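Local coordinates for uncharacterized protein (Trypanosoma brucei, PDB 2Q0X) that is of unknown function but adopts the alpha/beta hydrolase fold and is named as a paraflagellar rod component, at residues F54-N59 against S281-A286; I139-V144 against F265-D270. One frame throughout, in Å; residues are numbered along the deposited sequence.

Contact 1: residues F54-N59 against S281-A286; sequences FDYFTN and SEHVAA
Y56 OH and H283 ND1 lie 2.8 Å apart in a hydrogen bond of 156°, either atom being a possible donor, which ties the turn that leads into helix 57-64 to helix 280-299, the last helix of the model, in this alpha/beta hydrolase fold. The hydroxyl arrives at the imidazole edge, in the plane of that ring, while the two rings themselves are oblique, at 67°. The histidine backs this bond with a CH-pi contact: CB of H283 sits over one face of the tyrosine ring, 3.9 Å from its centroid. F57 CD1 lies against the opposite face, toward the rim. A first torsion of 85°, with CG of Y56 between the backbone N and the carbonyl carbon, sends the ring across to H283. The far nitrogen of H283, NE2, is hydrogen-bonded to D267, so both ring nitrogens have partners and the imidazole's rotation is fixed. The Y56 side chain also touches F113 of strand 110-115, and a glycerol, probably from the crystallisation liquor, bonds to the backbone N of Y56. F54 to F57 form a type I turn, after which T58 N and T58 OG1 both reach D55 O. Nearer the ring's root, CG2 of V284 meets CD1 of Y56 obliquely at 3.7 Å.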
# COMPACT_ATOMS: atom_id res chain seq x y z
N PHE A 54 -6.85 -9.10 7.49
CA PHE A 54 -7.62 -10.22 8.01
C PHE A 54 -9.07 -10.02 7.68
O PHE A 54 -9.65 -8.98 8.00
CB PHE A 54 -7.43 -10.35 9.52
CG PHE A 54 -6.04 -10.72 9.90
CD1 PHE A 54 -5.70 -12.04 10.15
CD2 PHE A 54 -5.04 -9.75 9.94
CE1 PHE A 54 -4.40 -12.39 10.46
CE2 PHE A 54 -3.74 -10.08 10.26
CZ PHE A 54 -3.42 -11.41 10.52
N ASP A 55 -9.65 -11.02 7.02
CA ASP A 55 -11.06 -11.02 6.69
C ASP A 55 -11.89 -10.78 7.95
O ASP A 55 -12.84 -9.99 7.91
CB ASP A 55 -11.48 -12.36 6.00
CG ASP A 55 -10.98 -12.46 4.54
OD1 ASP A 55 -10.37 -11.50 4.04
OD2 ASP A 55 -11.21 -13.51 3.90
N TYR A 56 -11.50 -11.38 9.08
CA TYR A 56 -12.26 -11.21 10.34
C TYR A 56 -12.36 -9.78 10.88
O TYR A 56 -13.23 -9.51 11.69
CB TYR A 56 -11.80 -12.19 11.44
CG TYR A 56 -10.61 -11.75 12.26
CD1 TYR A 56 -10.74 -10.78 13.26
CD2 TYR A 56 -9.37 -12.32 12.06
CE1 TYR A 56 -9.68 -10.38 14.01
CE2 TYR A 56 -8.30 -11.92 12.80
CZ TYR A 56 -8.45 -10.95 13.79
OH TYR A 56 -7.37 -10.54 14.55
N PHE A 57 -11.49 -8.87 10.44
CA PHE A 57 -11.62 -7.44 10.74
C PHE A 57 -13.00 -6.84 10.43
O PHE A 57 -13.42 -5.89 11.09
CB PHE A 57 -10.58 -6.64 9.94
CG PHE A 57 -9.19 -6.73 10.47
CD1 PHE A 57 -8.84 -7.57 11.52
CD2 PHE A 57 -8.19 -5.95 9.88
CE1 PHE A 57 -7.52 -7.61 11.99
CE2 PHE A 57 -6.89 -5.99 10.35
CZ PHE A 57 -6.56 -6.81 11.40
N THR A 58 -13.68 -7.37 9.40
CA THR A 58 -15.04 -6.93 9.09
C THR A 58 -15.99 -7.33 10.22
O THR A 58 -16.84 -6.54 10.64
CB THR A 58 -15.54 -7.45 7.70
OG1 THR A 58 -15.53 -8.88 7.65
CG2 THR A 58 -14.63 -6.93 6.60
N ASN A 59 -15.82 -8.54 10.72
CA ASN A 59 -16.63 -9.06 11.83
C ASN A 59 -16.27 -8.38 13.17
O ASN A 59 -17.15 -7.99 13.93
CB ASN A 59 -16.47 -10.57 11.94
CG ASN A 59 -16.93 -11.30 10.71
OD1 ASN A 59 -18.13 -11.32 10.40
ND2 ASN A 59 -15.99 -11.88 9.96
N SER A 281 -12.93 -16.67 15.03
CA SER A 281 -13.86 -16.57 16.16
C SER A 281 -13.12 -16.38 17.49
O SER A 281 -13.63 -15.69 18.38
CB SER A 281 -14.70 -17.85 16.24
OG SER A 281 -16.09 -17.54 16.26
N GLU A 282 -11.97 -17.04 17.64
CA GLU A 282 -11.13 -16.88 18.83
C GLU A 282 -10.58 -15.46 18.93
O GLU A 282 -10.68 -14.85 19.99
CB GLU A 282 -9.96 -17.87 18.82
CG GLU A 282 -10.35 -19.36 18.96
CD GLU A 282 -9.12 -20.28 18.82
OE1 GLU A 282 -7.98 -19.75 18.78
OE2 GLU A 282 -9.30 -21.52 18.74
N HIS A 283 -10.03 -14.93 17.84
CA HIS A 283 -9.51 -13.54 17.81
C HIS A 283 -10.59 -12.54 18.18
O HIS A 283 -10.38 -11.69 19.04
CB HIS A 283 -8.97 -13.15 16.44
CG HIS A 283 -7.66 -13.77 16.08
ND1 HIS A 283 -6.64 -13.04 15.50
CD2 HIS A 283 -7.21 -15.04 16.17
CE1 HIS A 283 -5.61 -13.84 15.28
NE2 HIS A 283 -5.93 -15.06 15.67
N VAL A 284 -11.75 -12.62 17.54
CA VAL A 284 -12.80 -11.65 17.78
C VAL A 284 -13.24 -11.68 19.25
O VAL A 284 -13.33 -10.64 19.91
CB VAL A 284 -14.00 -11.86 16.84
CG1 VAL A 284 -15.23 -11.06 17.31
CG2 VAL A 284 -13.62 -11.48 15.41
N ALA A 285 -13.48 -12.89 19.75
CA ALA A 285 -13.93 -13.10 21.11
C ALA A 285 -12.90 -12.63 22.15
O ALA A 285 -13.27 -12.01 23.13
CB ALA A 285 -14.28 -14.56 21.33
N ALA A 286 -11.62 -12.93 21.93
CA ALA A 286 -10.55 -12.53 22.85
C ALA A 286 -10.37 -10.99 22.89
O ALA A 286 -10.17 -10.40 23.95
CB ALA A 286 -9.22 -13.22 22.47

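Contact 2: residues I139-V144 against F265-D270; sequences ILHGVV and FNDTCD
A buried histidine-carboxylate bond, with a small apolar contact beside it, joins the C-terminal end of strand 135-143, an inner strand of the main sheet, to the chain that follows strand 260-264, the last strand of that sheet within this chain. H141 NE2 donates to D267 OD2 over 2.7 Å, with an N-H...O angle of 149°. The two side chains come from opposite directions and meet nearly flat: the carboxylate is turned 27° from the imidazole plane, and OD2 lies at the ring edge, met nearly along its own C-O bond. With CG of H141 opposite the backbone N (chi1 -177°), the ring extends from the strand toward the acid. The other oxygen of D267, OD1, takes hydrogen bonds from H283 NE2 and from the backbone N of A279, so at least three donors grip the carboxylate, two on OD1 and one on OD2, which probably limits its rotation. Two residues along, on the same side of the strand, V143 receives C269. The sulfur faces the valine's fork, with C269 SG 3.9 Å from V143 CG2 and about as close to CG1. V275, on the partner strand of 268-269, touches H141, V143 and D267 and so packs along both parts of the contact. The backbone is held as well: V143 O accepts from R273 and C269 O from N234. The two parts together join the short antiparallel pair 268-269 and 275-277 to the C-terminal end of strand 135-143, the end of the sheet where alpha/beta hydrolases carry their active-site loops.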
# COMPACT_ATOMS: atom_id res chain seq x y z
N ILE A 139 -2.93 -4.23 22.11
CA ILE A 139 -3.15 -5.61 21.69
C ILE A 139 -2.08 -5.96 20.68
O ILE A 139 -1.95 -5.30 19.67
CB ILE A 139 -4.56 -5.79 21.02
CG1 ILE A 139 -5.69 -5.36 21.95
CG2 ILE A 139 -4.72 -7.23 20.50
CD1 ILE A 139 -6.93 -4.77 21.24
N LEU A 140 -1.33 -7.03 20.94
CA LEU A 140 -0.28 -7.44 20.03
C LEU A 140 -0.45 -8.89 19.66
O LEU A 140 -0.65 -9.75 20.51
CB LEU A 140 1.10 -7.22 20.66
CG LEU A 140 1.43 -5.84 21.25
CD1 LEU A 140 2.75 -5.86 22.01
CD2 LEU A 140 1.42 -4.80 20.20
N HIS A 141 -0.36 -9.16 18.36
CA HIS A 141 -0.41 -10.53 17.83
C HIS A 141 0.94 -10.88 17.26
O HIS A 141 1.56 -10.06 16.57
CB HIS A 141 -1.51 -10.71 16.78
CG HIS A 141 -1.63 -12.12 16.26
ND1 HIS A 141 -0.77 -12.64 15.32
CD2 HIS A 141 -2.50 -13.11 16.57
CE1 HIS A 141 -1.11 -13.89 15.07
NE2 HIS A 141 -2.15 -14.20 15.82
N GLY A 142 1.37 -12.10 17.55
CA GLY A 142 2.53 -12.66 16.90
C GLY A 142 2.52 -14.16 16.79
O GLY A 142 1.94 -14.87 17.62
N VAL A 143 3.17 -14.63 15.73
CA VAL A 143 3.49 -16.04 15.55
C VAL A 143 4.89 -16.26 16.07
O VAL A 143 5.81 -15.53 15.73
CB VAL A 143 3.45 -16.45 14.08
CG1 VAL A 143 3.80 -17.97 13.94
CG2 VAL A 143 2.08 -16.09 13.45
N VAL A 144 5.05 -17.27 16.91
CA VAL A 144 6.35 -17.55 17.52
C VAL A 144 6.85 -18.93 17.08
O VAL A 144 6.05 -19.79 16.71
CB VAL A 144 6.26 -17.49 19.06
CG1 VAL A 144 5.92 -16.10 19.49
CG2 VAL A 144 5.22 -18.50 19.59
N PHE A 265 -3.76 -18.89 20.33
CA PHE A 265 -4.76 -19.01 19.28
C PHE A 265 -4.42 -20.13 18.31
O PHE A 265 -3.25 -20.33 17.97
CB PHE A 265 -4.94 -17.66 18.57
CG PHE A 265 -5.41 -16.59 19.51
CD1 PHE A 265 -4.52 -15.97 20.37
CD2 PHE A 265 -6.76 -16.28 19.60
CE1 PHE A 265 -4.96 -15.03 21.28
CE2 PHE A 265 -7.20 -15.34 20.51
CZ PHE A 265 -6.29 -14.71 21.35
N ASN A 266 -5.45 -20.83 17.85
CA ASN A 266 -5.28 -21.96 16.94
C ASN A 266 -5.21 -21.49 15.48
O ASN A 266 -5.80 -22.10 14.60
CB ASN A 266 -6.41 -22.99 17.15
CG ASN A 266 -6.47 -23.51 18.58
OD1 ASN A 266 -5.52 -24.11 19.07
ND2 ASN A 266 -7.58 -23.25 19.26
N ASP A 267 -4.48 -20.41 15.23
CA ASP A 267 -4.21 -19.92 13.89
C ASP A 267 -3.47 -20.98 13.10
O ASP A 267 -2.61 -21.66 13.63
CB ASP A 267 -3.32 -18.67 13.96
CG ASP A 267 -4.00 -17.48 14.63
OD1 ASP A 267 -5.22 -17.53 14.86
OD2 ASP A 267 -3.31 -16.50 14.92
N THR A 268 -3.80 -21.12 11.82
CA THR A 268 -2.97 -21.93 10.93
C THR A 268 -1.82 -21.04 10.43
O THR A 268 -2.05 -19.96 9.87
CB THR A 268 -3.79 -22.49 9.78
OG1 THR A 268 -4.95 -23.12 10.32
CG2 THR A 268 -2.97 -23.48 8.96
N CYS A 269 -0.60 -21.48 10.68
CA CYS A 269 0.60 -20.73 10.33
C CYS A 269 1.52 -21.59 9.49
O CYS A 269 1.58 -22.80 9.68
CB CYS A 269 1.33 -20.29 11.60
SG CYS A 269 0.27 -19.45 12.82
N ASP A 270 2.25 -20.98 8.56
CA ASP A 270 3.27 -21.74 7.84
C ASP A 270 4.52 -21.83 8.71
O ASP A 270 4.45 -21.55 9.91
CB ASP A 270 3.52 -21.17 6.43
CG ASP A 270 4.14 -19.79 6.44
OD1 ASP A 270 4.56 -19.32 7.50
OD2 ASP A 270 4.22 -19.18 5.36

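From the N terminus, the chain first passes 54-59, at the entry to helix 57-64, then runs within the main sheet as strand 135-143 and much later reaches 265-270. Contact 2 closes there, spanning 120 intervening residues. Only after the hairpin does helix 280-299 bring 281-286 back to 54-59, so contact 1 closes a longer loop of 221 residues with contact 2 wholly within it. The two meet directly: H283 and D267 belong one to each contact, giving a continuous chain of side chains, Y56-H283-D267-H141, and the H283 and H141 rings touch. Together they connect the turn leading into an early helix, an inner strand, the loop after the last main-sheet strand and the last modelled helix.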